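Local coordinates for protein 3-dehydroquinate dehydratase (Zymomonas mobilis subsp. mobilis, PDB 6SMF) that probably catalyses the trans-dehydration of 3-dehydroquinate to 3-dehydroshikimate, a step of the shikimate pathway toward chorismate, and assembles as a homododecamer, at residues A[11-16]-A[76-81]; A[101-106]-A[125-130]; A[43-48]-A[141-146]; A[84-89]-A[119-124]. One frame throughout, in Å; residues are numbered along the deposited sequence.

Contacts 1 and 2 are buried and share one parallel sheet: strands 77-81 and 103-107 are neighbours in it, and Leu80 N lies 2.8 Å from Ile104 O between the two contacts. Contact 1 is strand pairing near the chain's centre; contact 2 lies farther out, where the sheet reaches another subunit, and adds a buried carboxylate to its backbone bonds. Contact 3 is only partly buried: two helices meet mainly through leucine packing and a glutamine amide, and no hydrogen bond crosses between its segments. Contact 4, also partly buried, joins two loops at the predicted substrate pocket; it shares helix 122-126 with contact 2, and its centre is about 25 Å from that of contact 3.

Contact 1 (A[11-16]-A[76-81]); sequences FILNGP and KAVILN
With CG1 placed anti to the carbonyl carbon in both Ile12 (chi1 -55°) and Ile79 (chi1 -65°), the two isoleucines lie side by side and point the same way, Ile12 CG1 4.0 Å from Ile79 CD1. This face of the sheet is covered by helix 136-147. On the other face Leu13 CD1 meets Val78 CG1 at 3.7 Å, and Leu80 bends at chi2, bringing CD1 3.8 Å from Leu13 CB. The backbones are stitched by alternating bonds: Ile79 N to Phe11 O, Leu13 N to Ile79 O (2.8 Å), Asn81 N to Leu13 O (2.9 Å) and finally Gly15 N to Asn81 O (2.7 Å), where the first strand has already ended. Asn14 and Asn81 are paired, but their side chains cross at a slant, the amide planes 67° apart and Asn14 OD1 3.7 Å from Asn81 CB; both amides bond to the Tyr139 hydroxyl, which ties the strand ends to helix 136-147. Asn81 ND2 also bonds a citrate, consistent with its predicted role in substrate binding. These are central strands of the five-stranded parallel sheet, order 2-1-3-4-5, of the flavodoxin-like fold, with the predicted substrate site at their C-terminal ends.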
loop_
_atom_site.group_PDB
_atom_site.type_symbol
_atom_site.label_atom_id
_atom_site.label_comp_id
_atom_site.label_asym_id
_atom_site.label_seq_id
_atom_site.Cartn_x
_atom_site.Cartn_y
_atom_site.Cartn_z
ATOM N N PHE A 11 -8.667 -38.862 1.183
ATOM C CA PHE A 11 -9.656 -37.868 1.651
ATOM C C PHE A 11 -9.867 -36.820 0.545
ATOM O O PHE A 11 -8.903 -36.368 -0.135
ATOM C CB PHE A 11 -9.171 -37.217 2.943
ATOM C CG PHE A 11 -9.415 -38.039 4.180
ATOM C CD1 PHE A 11 -8.928 -39.323 4.279
ATOM C CD2 PHE A 11 -10.130 -37.518 5.252
ATOM C CE1 PHE A 11 -9.183 -40.083 5.407
ATOM C CE2 PHE A 11 -10.342 -38.263 6.399
ATOM C CZ PHE A 11 -9.898 -39.554 6.454
ATOM N N ILE A 12 -11.134 -36.486 0.323
ATOM C CA ILE A 12 -11.558 -35.405 -0.596
ATOM C C ILE A 12 -12.461 -34.507 0.232
ATOM O O ILE A 12 -13.554 -34.974 0.628
ATOM C CB ILE A 12 -12.262 -35.977 -1.824
ATOM C CG1 ILE A 12 -11.386 -37.013 -2.537
ATOM C CG2 ILE A 12 -12.694 -34.851 -2.747
ATOM C CD1 ILE A 12 -12.000 -37.586 -3.807
ATOM N N LEU A 13 -11.974 -33.304 0.527
ATOM C CA LEU A 13 -12.591 -32.404 1.516
ATOM C C LEU A 13 -13.089 -31.146 0.808
ATOM O O LEU A 13 -12.283 -30.477 0.156
ATOM C CB LEU A 13 -11.549 -32.085 2.585
ATOM C CG LEU A 13 -10.981 -33.274 3.345
ATOM C CD1 LEU A 13 -9.924 -32.817 4.349
ATOM C CD2 LEU A 13 -12.083 -34.038 4.049
ATOM N N ASN A 14 -14.379 -30.859 0.965
ATOM C CA ASN A 14 -15.081 -29.725 0.324
ATOM C C ASN A 14 -15.487 -28.732 1.415
ATOM O O ASN A 14 -16.049 -29.133 2.445
ATOM C CB ASN A 14 -16.227 -30.208 -0.571
ATOM C CG ASN A 14 -15.731 -30.973 -1.787
ATOM O OD1 ASN A 14 -14.983 -30.430 -2.588
ATOM N ND2 ASN A 14 -16.101 -32.240 -1.925
ATOM N N GLY A 15 -15.160 -27.462 1.191
ATOM C CA GLY A 15 -15.477 -26.394 2.133
ATOM C C GLY A 15 -16.838 -25.799 1.859
ATOM O O GLY A 15 -17.696 -26.403 1.215
ATOM N N PRO A 16 -17.049 -24.572 2.361
ATOM C CA PRO A 16 -18.383 -24.006 2.481
ATOM C C PRO A 16 -18.987 -23.723 1.108
ATOM O O PRO A 16 -18.260 -23.400 0.197
ATOM C CB PRO A 16 -18.189 -22.722 3.295
ATOM C CG PRO A 16 -16.712 -22.371 3.099
ATOM C CD PRO A 16 -15.999 -23.687 2.895
ATOM N N LYS A 76 -3.238 -41.648 2.012
ATOM C CA LYS A 76 -2.202 -41.516 0.959
ATOM C C LYS A 76 -2.119 -40.058 0.495
ATOM O O LYS A 76 -1.005 -39.631 0.121
ATOM C CB LYS A 76 -2.526 -42.373 -0.259
ATOM C CG LYS A 76 -1.402 -42.367 -1.278
ATOM C CD LYS A 76 -1.640 -43.222 -2.463
ATOM C CE LYS A 76 -0.414 -44.013 -2.900
ATOM N NZ LYS A 76 0.512 -43.161 -3.673
ATOM N N ALA A 77 -3.268 -39.371 0.463
ATOM C CA ALA A 77 -3.403 -37.976 -0.046
ATOM C C ALA A 77 -4.695 -37.311 0.446
ATOM O O ALA A 77 -5.606 -38.017 0.928
ATOM C CB ALA A 77 -3.356 -37.975 -1.548
ATOM N N VAL A 78 -4.730 -35.979 0.402
ATOM C CA VAL A 78 -5.962 -35.153 0.580
ATOM C C VAL A 78 -6.134 -34.289 -0.666
ATOM O O VAL A 78 -5.182 -33.630 -1.112
ATOM C CB VAL A 78 -5.924 -34.265 1.827
ATOM C CG1 VAL A 78 -7.166 -33.392 1.936
ATOM C CG2 VAL A 78 -5.751 -35.094 3.079
ATOM N N ILE A 79 -7.326 -34.335 -1.224
ATOM C CA ILE A 79 -7.761 -33.394 -2.276
ATOM C C ILE A 79 -8.632 -32.398 -1.529
ATOM O O ILE A 79 -9.567 -32.853 -0.855
ATOM C CB ILE A 79 -8.504 -34.147 -3.379
ATOM C CG1 ILE A 79 -7.587 -35.127 -4.129
ATOM C CG2 ILE A 79 -9.185 -33.170 -4.303
ATOM C CD1 ILE A 79 -8.340 -36.187 -4.978
ATOM N N LEU A 80 -8.264 -31.117 -1.561
ATOM C CA LEU A 80 -8.894 -30.077 -0.714
ATOM C C LEU A 80 -9.381 -28.934 -1.593
ATOM O O LEU A 80 -8.573 -28.343 -2.304
ATOM C CB LEU A 80 -7.881 -29.566 0.314
ATOM C CG LEU A 80 -8.389 -28.434 1.198
ATOM C CD1 LEU A 80 -9.648 -28.866 1.962
ATOM C CD2 LEU A 80 -7.278 -27.976 2.143
ATOM N N ASN A 81 -10.684 -28.698 -1.557
ATOM C CA ASN A 81 -11.348 -27.490 -2.088
ATOM C C ASN A 81 -11.905 -26.746 -0.874
ATOM O O ASN A 81 -13.000 -27.069 -0.436
ATOM C CB ASN A 81 -12.408 -27.872 -3.120
ATOM C CG ASN A 81 -12.932 -26.631 -3.778
ATOM O OD1 ASN A 81 -12.713 -25.561 -3.231
ATOM N ND2 ASN A 81 -13.602 -26.756 -4.914
#

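Contact 2 (A[101-106]-A[125-130]); sequences VPVIEV and EAALGT
Glu105 and Thr130 join the two strands of the chain's final beta-alpha-beta unit, in which strand 103-107 leads through helix 122-126 to the edge strand 129-132. Their side chains run side by side and point the same way. The Thr130 hydroxyl donates to Glu105, with OG1 2.8 Å from OE1, meeting that oxygen on its anti side and 25° out of the carboxylate plane. Glu105 can present this oxygen because its chain is extended, with CG anti to the backbone N (chi1 -168°); the methyl CG2 of Thr130 follows along, 3.5 Å from the same OE1. Parallel pairing supplies the backbone bonds: Glu105 N to Gly129 O at 2.8 Å, and, before the second strand settles in, Leu128 N to Val103 O at 2.9 Å. Ala127 CB also presses on that carbonyl, 3.4 Å from Val103 O, while Leu128 CD2 rests on Pro102 CB at 4.2 Å. Beyond the edge the sheet runs on antiparallel into a neighbouring subunit through Thr130, and Asn110 of that subunit bonds to Ala127 O. The second carboxylate oxygen, OE2, bonds both His107 NE2 and Ser121 OG. A buried carboxylate is thus gripped by three bonds across its two oxygens, which fix its rotation. Because one of them goes to His107, the predicted proton donor, Glu105 is placed as a second-shell residue and probably orients this imidazole, with the Thr130 bond to OE1 consistent with holding the carboxylate's orientation.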
loop_
_atom_site.group_PDB
_atom_site.type_symbol
_atom_site.label_atom_id
_atom_site.label_comp_id
_atom_site.label_asym_id
_atom_site.label_seq_id
_atom_site.Cartn_x
_atom_site.Cartn_y
_atom_site.Cartn_z
ATOM N N VAL A 101 0.950 -35.936 5.063
ATOM C CA VAL A 101 0.091 -36.359 3.922
ATOM C C VAL A 101 0.115 -35.244 2.881
ATOM O O VAL A 101 -0.273 -34.121 3.204
ATOM C CB VAL A 101 -1.352 -36.619 4.384
ATOM C CG1 VAL A 101 -2.253 -37.033 3.226
ATOM C CG2 VAL A 101 -1.397 -37.634 5.510
ATOM N N PRO A 102 0.472 -35.524 1.605
ATOM C CA PRO A 102 0.362 -34.528 0.545
ATOM C C PRO A 102 -1.076 -34.023 0.353
ATOM O O PRO A 102 -1.995 -34.806 0.425
ATOM C CB PRO A 102 0.811 -35.206 -0.746
ATOM C CG PRO A 102 1.287 -36.611 -0.350
ATOM C CD PRO A 102 0.910 -36.835 1.100
ATOM N N VAL A 103 -1.209 -32.716 0.122
ATOM C CA VAL A 103 -2.494 -32.034 -0.171
ATOM C C VAL A 103 -2.443 -31.475 -1.601
ATOM O O VAL A 103 -1.451 -30.810 -1.982
ATOM C CB VAL A 103 -2.779 -30.941 0.860
ATOM C CG1 VAL A 103 -4.106 -30.244 0.576
ATOM C CG2 VAL A 103 -2.739 -31.491 2.265
ATOM N N ILE A 104 -3.473 -31.790 -2.375
ATOM C CA ILE A 104 -3.737 -31.185 -3.706
ATOM C C ILE A 104 -4.901 -30.192 -3.583
ATOM O O ILE A 104 -6.020 -30.597 -3.139
ATOM C CB ILE A 104 -4.029 -32.282 -4.723
ATOM C CG1 ILE A 104 -2.830 -33.206 -4.858
ATOM C CG2 ILE A 104 -4.422 -31.665 -6.051
ATOM C CD1 ILE A 104 -3.169 -34.487 -5.567
ATOM N N GLU A 105 -4.637 -28.935 -3.929
ATOM C CA GLU A 105 -5.671 -27.881 -3.971
ATOM C C GLU A 105 -6.512 -28.121 -5.218
ATOM O O GLU A 105 -5.929 -28.335 -6.282
ATOM C CB GLU A 105 -5.030 -26.500 -4.036
ATOM C CG GLU A 105 -6.001 -25.370 -3.806
ATOM C CD GLU A 105 -5.371 -23.981 -3.903
ATOM O OE1 GLU A 105 -4.129 -23.859 -4.280
ATOM O OE2 GLU A 105 -6.127 -23.006 -3.600
ATOM N N VAL A 106 -7.834 -28.044 -5.076
ATOM C CA VAL A 106 -8.802 -28.137 -6.196
ATOM C C VAL A 106 -9.783 -26.961 -6.149
ATOM O O VAL A 106 -10.250 -26.608 -5.069
ATOM C CB VAL A 106 -9.501 -29.499 -6.151
ATOM C CG1 VAL A 106 -10.823 -29.460 -6.855
ATOM C CG2 VAL A 106 -8.608 -30.542 -6.771
ATOM N N GLU A 125 -0.330 -21.972 -0.894
ATOM C CA GLU A 125 0.987 -21.616 -0.320
ATOM C C GLU A 125 1.576 -22.816 0.449
ATOM O O GLU A 125 2.769 -22.814 0.672
ATOM C CB GLU A 125 0.841 -20.395 0.585
ATOM C CG GLU A 125 0.657 -19.138 -0.219
ATOM C CD GLU A 125 0.502 -17.865 0.572
ATOM O OE1 GLU A 125 1.168 -17.742 1.642
ATOM O OE2 GLU A 125 -0.262 -16.996 0.100
ATOM N N ALA A 126 0.763 -23.800 0.828
ATOM C CA ALA A 126 1.186 -24.916 1.708
ATOM C C ALA A 126 1.091 -26.270 0.997
ATOM O O ALA A 126 1.770 -27.196 1.433
ATOM C CB ALA A 126 0.334 -24.924 2.921
ATOM N N ALA A 127 0.290 -26.350 -0.068
ATOM C CA ALA A 127 -0.035 -27.597 -0.756
ATOM C C ALA A 127 1.093 -27.992 -1.696
ATOM O O ALA A 127 1.988 -27.198 -1.970
ATOM C CB ALA A 127 -1.331 -27.450 -1.500
ATOM N N LEU A 128 1.043 -29.247 -2.116
ATOM C CA LEU A 128 1.965 -29.827 -3.087
ATOM C C LEU A 128 1.702 -29.130 -4.415
ATOM O O LEU A 128 2.639 -28.802 -5.169
ATOM C CB LEU A 128 1.659 -31.322 -3.178
ATOM C CG LEU A 128 2.394 -32.095 -4.262
ATOM C CD1 LEU A 128 3.863 -32.243 -3.915
ATOM C CD2 LEU A 128 1.738 -33.461 -4.457
ATOM N N GLY A 129 0.432 -28.986 -4.733
ATOM C CA GLY A 129 0.005 -28.673 -6.107
ATOM C C GLY A 129 -1.437 -28.233 -6.114
ATOM O O GLY A 129 -2.093 -28.423 -5.068
ATOM N N THR A 130 -1.874 -27.711 -7.266
ATOM C CA THR A 130 -3.164 -27.035 -7.480
ATOM C C THR A 130 -3.700 -27.424 -8.851
ATOM O O THR A 130 -2.968 -27.315 -9.848
ATOM C CB THR A 130 -2.980 -25.512 -7.401
ATOM O OG1 THR A 130 -2.522 -25.218 -6.079
ATOM C CG2 THR A 130 -4.247 -24.733 -7.664
#

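Contact 3 (A[43-48]-A[141-146]); sequences LQAEKL and LALDAA
Gln44 NE2 hydrogen-bonds to Ser140 O, just ahead of segment 141-146, and on its way there lies against Leu143, with NE2 3.8 Å from Leu143 CB. The glutamine spans the gap because its CG is anti to the backbone N (chi1 -161°) and the chain stays extended beyond it. Leu143 comes from the opposite direction, its own CG likewise anti to N, and sets CD2 over one face of the amide, 3.9 Å from Gln44 CD. The same methyl reaches Ala45, CD2 to Ala45 CB 4.3 Å. One turn on, Leu48 adds its CD1 beside the amide, 4.0 Å from Leu143 CG. Leu143 thus sits against a patch formed by Gln44, Ala45 and Leu48, while its helix also packs on Ile79 and Ile10 of the sheet. The two helices, 34-48 and 136-147, run roughly parallel over the sheet, their short segments crossing at -24° with axes 10.6 Å apart. On the far flank Leu141 and Ala145 pack on Ala145 and Leu141 of a neighbouring subunit. The chemistry is that of largely apolar packing with no hydrogen bond between the two segments; the Gln44 amide is satisfied next door, at the main-chain carbonyl of Ser140, so its polar end can lie over a leucine.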
loop_
_atom_site.group_PDB
_atom_site.type_symbol
_atom_site.label_atom_id
_atom_site.label_comp_id
_atom_site.label_asym_id
_atom_site.label_seq_id
_atom_site.Cartn_x
_atom_site.Cartn_y
_atom_site.Cartn_z
ATOM N N LEU A 43 -16.615 -43.937 -8.601
ATOM C CA LEU A 43 -16.454 -44.818 -9.801
ATOM C C LEU A 43 -15.012 -44.758 -10.313
ATOM O O LEU A 43 -14.481 -45.817 -10.706
ATOM C CB LEU A 43 -17.400 -44.376 -10.921
ATOM C CG LEU A 43 -18.788 -45.002 -10.928
ATOM C CD1 LEU A 43 -19.626 -44.327 -12.005
ATOM C CD2 LEU A 43 -18.709 -46.504 -11.135
ATOM N N GLN A 44 -14.426 -43.559 -10.362
ATOM C CA GLN A 44 -13.041 -43.354 -10.845
ATOM C C GLN A 44 -12.114 -44.113 -9.892
ATOM O O GLN A 44 -11.119 -44.750 -10.371
ATOM C CB GLN A 44 -12.754 -41.856 -10.897
ATOM C CG GLN A 44 -11.574 -41.478 -11.768
ATOM C CD GLN A 44 -11.143 -40.066 -11.458
ATOM O OE1 GLN A 44 -11.945 -39.208 -11.071
ATOM N NE2 GLN A 44 -9.851 -39.837 -11.608
ATOM N N ALA A 45 -12.470 -44.076 -8.598
ATOM C CA ALA A 45 -11.712 -44.676 -7.476
ATOM C C ALA A 45 -11.702 -46.195 -7.626
ATOM O O ALA A 45 -10.672 -46.792 -7.315
ATOM C CB ALA A 45 -12.279 -44.219 -6.141
ATOM N N GLU A 46 -12.800 -46.789 -8.082
ATOM C CA GLU A 46 -12.870 -48.235 -8.422
ATOM C C GLU A 46 -11.862 -48.513 -9.550
ATOM O O GLU A 46 -11.001 -49.367 -9.343
ATOM C CB GLU A 46 -14.307 -48.618 -8.788
ATOM C CG GLU A 46 -14.890 -49.780 -7.999
ATOM C CD GLU A 46 -16.399 -49.898 -8.192
ATOM O OE1 GLU A 46 -17.076 -48.869 -7.948
ATOM O OE2 GLU A 46 -16.898 -50.997 -8.603
ATOM N N LYS A 47 -11.905 -47.765 -10.670
ATOM C CA LYS A 47 -10.963 -47.959 -11.813
ATOM C C LYS A 47 -9.503 -47.856 -11.323
ATOM O O LYS A 47 -8.636 -48.460 -11.975
ATOM C CB LYS A 47 -11.249 -46.957 -12.938
ATOM N N LEU A 48 -9.236 -47.126 -10.223
ATOM C CA LEU A 48 -7.859 -46.728 -9.795
ATOM C C LEU A 48 -7.370 -47.581 -8.610
ATOM O O LEU A 48 -6.169 -47.505 -8.266
ATOM C CB LEU A 48 -7.859 -45.242 -9.414
ATOM C CG LEU A 48 -7.816 -44.255 -10.575
ATOM C CD1 LEU A 48 -7.835 -42.809 -10.066
ATOM C CD2 LEU A 48 -6.578 -44.492 -11.428
ATOM N N LEU A 141 -8.854 -35.164 -12.252
ATOM C CA LEU A 141 -7.389 -34.987 -12.499
ATOM C C LEU A 141 -6.603 -35.117 -11.191
ATOM O O LEU A 141 -5.520 -35.769 -11.164
ATOM C CB LEU A 141 -7.135 -33.606 -13.093
ATOM C CG LEU A 141 -7.568 -33.412 -14.544
ATOM C CD1 LEU A 141 -7.720 -31.928 -14.855
ATOM C CD2 LEU A 141 -6.551 -34.021 -15.481
ATOM N N ALA A 142 -7.126 -34.491 -10.152
ATOM C CA ALA A 142 -6.554 -34.510 -8.790
ATOM C C ALA A 142 -6.518 -35.969 -8.316
ATOM O O ALA A 142 -5.484 -36.400 -7.802
ATOM C CB ALA A 142 -7.384 -33.605 -7.897
ATOM N N LEU A 143 -7.581 -36.733 -8.547
ATOM C CA LEU A 143 -7.665 -38.128 -8.056
ATOM C C LEU A 143 -6.656 -39.010 -8.823
ATOM O O LEU A 143 -6.027 -39.872 -8.145
ATOM C CB LEU A 143 -9.110 -38.632 -8.127
ATOM C CG LEU A 143 -9.336 -40.055 -7.596
ATOM C CD1 LEU A 143 -8.697 -40.299 -6.226
ATOM C CD2 LEU A 143 -10.823 -40.385 -7.544
ATOM N N ASP A 144 -6.469 -38.812 -10.148
ATOM C CA ASP A 144 -5.439 -39.548 -10.947
ATOM C C ASP A 144 -4.053 -39.203 -10.366
ATOM O O ASP A 144 -3.277 -40.099 -10.090
ATOM C CB ASP A 144 -5.443 -39.212 -12.449
ATOM C CG ASP A 144 -6.455 -39.919 -13.354
ATOM O OD1 ASP A 144 -6.579 -41.170 -13.304
ATOM O OD2 ASP A 144 -7.084 -39.209 -14.171
ATOM N N ALA A 145 -3.763 -37.921 -10.174
ATOM C CA ALA A 145 -2.419 -37.468 -9.743
ATOM C C ALA A 145 -2.102 -38.048 -8.341
ATOM O O ALA A 145 -0.913 -38.439 -8.075
ATOM C CB ALA A 145 -2.415 -35.968 -9.775
ATOM N N ALA A 146 -3.151 -38.059 -7.497
ATOM C CA ALA A 146 -3.160 -38.479 -6.078
ATOM C C ALA A 146 -2.917 -39.984 -5.970
ATOM O O ALA A 146 -2.205 -40.414 -5.035
ATOM C CB ALA A 146 -4.478 -38.075 -5.475
#

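Contact 4 (A[84-89]-A[119-124]); sequences AYTHTS and HKSYVG
Tyr122 turns the edge of its ring to the backbone of residues 87 to 89, its CB 3.3 Å from Ser89 O and its CE2 3.7 Å from His87 O. Lys120 flanks the ring from within its own segment, CE standing 3.5 Å above one face of Tyr122 toward the rim, before its amine goes on to a salt bridge with Glu125. Here two loops at the C-terminal end of the parallel sheet come together, one leading to helix 90-98 and the other to the N-cap of helix 122-126, and they border the predicted substrate pocket of this type II dehydroquinase. Two hydrogen bonds lock them. Tyr122 N donates to Thr86 O at 2.8 Å. His87 ND1 donates to Lys120 O at 2.6 Å, nearly straight at 172° and only 3° out of the imidazole plane, which fixes the ring's rotation. That leaves NE2 on the far side of the ring to bond a citrate, in keeping with the predicted substrate-binding role of His87. Chi1 of -51° sets CG2 of Thr86 anti to its backbone N, close against Ser121 OG, while OG1 turns to Ala83 O. Val123 adds a looser apolar touch, with CB 4.1 Å from Thr86 CG2. Two neighbouring subunits come close: Val90 of one packs on Thr88, and His112 of another on Ser121. Ser121 OG, besides meeting Glu105, caps the helix, accepting from Gly124 N at 2.9 Å.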
loop_
_atom_site.group_PDB
_atom_site.type_symbol
_atom_site.label_atom_id
_atom_site.label_comp_id
_atom_site.label_asym_id
_atom_site.label_seq_id
_atom_site.Cartn_x
_atom_site.Cartn_y
_atom_site.Cartn_z
ATOM N N ALA A 84 -14.238 -20.606 -0.003
ATOM C CA ALA A 84 -13.858 -19.229 0.406
ATOM C C ALA A 84 -12.747 -19.259 1.458
ATOM O O ALA A 84 -12.048 -18.292 1.540
ATOM C CB ALA A 84 -15.030 -18.456 0.933
ATOM N N TYR A 85 -12.607 -20.327 2.244
ATOM C CA TYR A 85 -11.614 -20.357 3.339
ATOM C C TYR A 85 -10.214 -20.420 2.713
ATOM O O TYR A 85 -9.236 -20.118 3.424
ATOM C CB TYR A 85 -11.868 -21.507 4.330
ATOM C CG TYR A 85 -13.088 -21.364 5.200
ATOM C CD1 TYR A 85 -13.423 -20.159 5.783
ATOM C CD2 TYR A 85 -13.923 -22.449 5.462
ATOM C CE1 TYR A 85 -14.541 -20.036 6.593
ATOM C CE2 TYR A 85 -15.054 -22.328 6.248
ATOM C CZ TYR A 85 -15.362 -21.116 6.826
ATOM O OH TYR A 85 -16.469 -20.956 7.612
ATOM N N THR A 86 -10.106 -20.825 1.443
ATOM C CA THR A 86 -8.821 -20.814 0.683
ATOM C C THR A 86 -8.161 -19.432 0.801
ATOM O O THR A 86 -6.936 -19.369 0.878
ATOM C CB THR A 86 -8.976 -21.025 -0.831
ATOM O OG1 THR A 86 -9.778 -22.171 -1.231
ATOM C CG2 THR A 86 -7.577 -21.076 -1.424
ATOM N N HIS A 87 -8.958 -18.365 0.847
ATOM C CA HIS A 87 -8.506 -16.961 0.777
ATOM C C HIS A 87 -8.358 -16.351 2.174
ATOM O O HIS A 87 -7.735 -15.287 2.253
ATOM C CB HIS A 87 -9.432 -16.141 -0.131
ATOM C CG HIS A 87 -9.825 -16.880 -1.363
ATOM N ND1 HIS A 87 -8.882 -17.421 -2.249
ATOM C CD2 HIS A 87 -11.042 -17.256 -1.807
ATOM C CE1 HIS A 87 -9.501 -18.098 -3.190
ATOM N NE2 HIS A 87 -10.841 -18.019 -2.945
ATOM N N THR A 88 -8.774 -17.024 3.251
ATOM C CA THR A 88 -8.754 -16.431 4.617
ATOM C C THR A 88 -7.966 -17.303 5.609
ATOM O O THR A 88 -7.525 -16.760 6.636
ATOM C CB THR A 88 -10.198 -16.168 5.090
ATOM O OG1 THR A 88 -10.909 -17.380 5.149
ATOM C CG2 THR A 88 -11.020 -15.321 4.136
ATOM N N SER A 89 -7.811 -18.606 5.383
ATOM C CA SER A 89 -7.449 -19.537 6.488
ATOM C C SER A 89 -5.932 -19.754 6.612
ATOM O O SER A 89 -5.398 -20.659 5.999
ATOM C CB SER A 89 -8.176 -20.838 6.420
ATOM O OG SER A 89 -7.942 -21.523 7.648
ATOM N N HIS A 119 -7.410 -14.237 -5.560
ATOM C CA HIS A 119 -6.029 -14.484 -6.034
ATOM C C HIS A 119 -5.177 -15.053 -4.899
ATOM O O HIS A 119 -4.257 -15.800 -5.179
ATOM C CB HIS A 119 -5.463 -13.231 -6.635
ATOM C CG HIS A 119 -6.199 -12.808 -7.855
ATOM N ND1 HIS A 119 -5.820 -11.705 -8.594
ATOM C CD2 HIS A 119 -7.319 -13.309 -8.430
ATOM C CE1 HIS A 119 -6.672 -11.567 -9.584
ATOM N NE2 HIS A 119 -7.583 -12.553 -9.524
ATOM N N LYS A 120 -5.519 -14.769 -3.645
ATOM C CA LYS A 120 -4.754 -15.246 -2.482
ATOM C C LYS A 120 -5.171 -16.678 -2.163
ATOM O O LYS A 120 -6.357 -16.929 -1.970
ATOM C CB LYS A 120 -5.032 -14.305 -1.320
ATOM C CG LYS A 120 -4.419 -14.723 0.003
ATOM C CD LYS A 120 -2.926 -14.514 -0.005
ATOM C CE LYS A 120 -2.295 -14.731 1.374
ATOM N NZ LYS A 120 -0.819 -14.523 1.318
ATOM N N SER A 121 -4.222 -17.589 -2.074
ATOM C CA SER A 121 -4.533 -18.978 -1.691
ATOM C C SER A 121 -3.621 -19.454 -0.544
ATOM O O SER A 121 -2.469 -19.854 -0.792
ATOM C CB SER A 121 -4.458 -19.858 -2.873
ATOM O OG SER A 121 -4.768 -21.155 -2.448
ATOM N N TYR A 122 -4.116 -19.396 0.687
ATOM C CA TYR A 122 -3.390 -19.952 1.853
ATOM C C TYR A 122 -3.218 -21.460 1.612
ATOM O O TYR A 122 -2.143 -21.988 1.862
ATOM C CB TYR A 122 -4.093 -19.617 3.154
ATOM C CG TYR A 122 -3.830 -18.228 3.663
ATOM C CD1 TYR A 122 -2.577 -17.827 4.081
ATOM C CD2 TYR A 122 -4.851 -17.284 3.698
ATOM C CE1 TYR A 122 -2.349 -16.553 4.597
ATOM C CE2 TYR A 122 -4.622 -15.998 4.144
ATOM C CZ TYR A 122 -3.381 -15.631 4.610
ATOM O OH TYR A 122 -3.222 -14.363 5.111
ATOM N N VAL A 123 -4.180 -22.128 1.002
ATOM C CA VAL A 123 -4.002 -23.580 0.678
ATOM C C VAL A 123 -2.838 -23.771 -0.288
ATOM O O VAL A 123 -1.927 -24.590 0.013
ATOM C CB VAL A 123 -5.274 -24.172 0.088
ATOM C CG1 VAL A 123 -5.002 -25.553 -0.448
ATOM C CG2 VAL A 123 -6.398 -24.181 1.109
ATOM N N GLY A 124 -2.867 -23.040 -1.395
ATOM C CA GLY A 124 -1.833 -23.111 -2.442
ATOM C C GLY A 124 -0.442 -22.825 -1.906
ATOM O O GLY A 124 0.522 -23.361 -2.457
#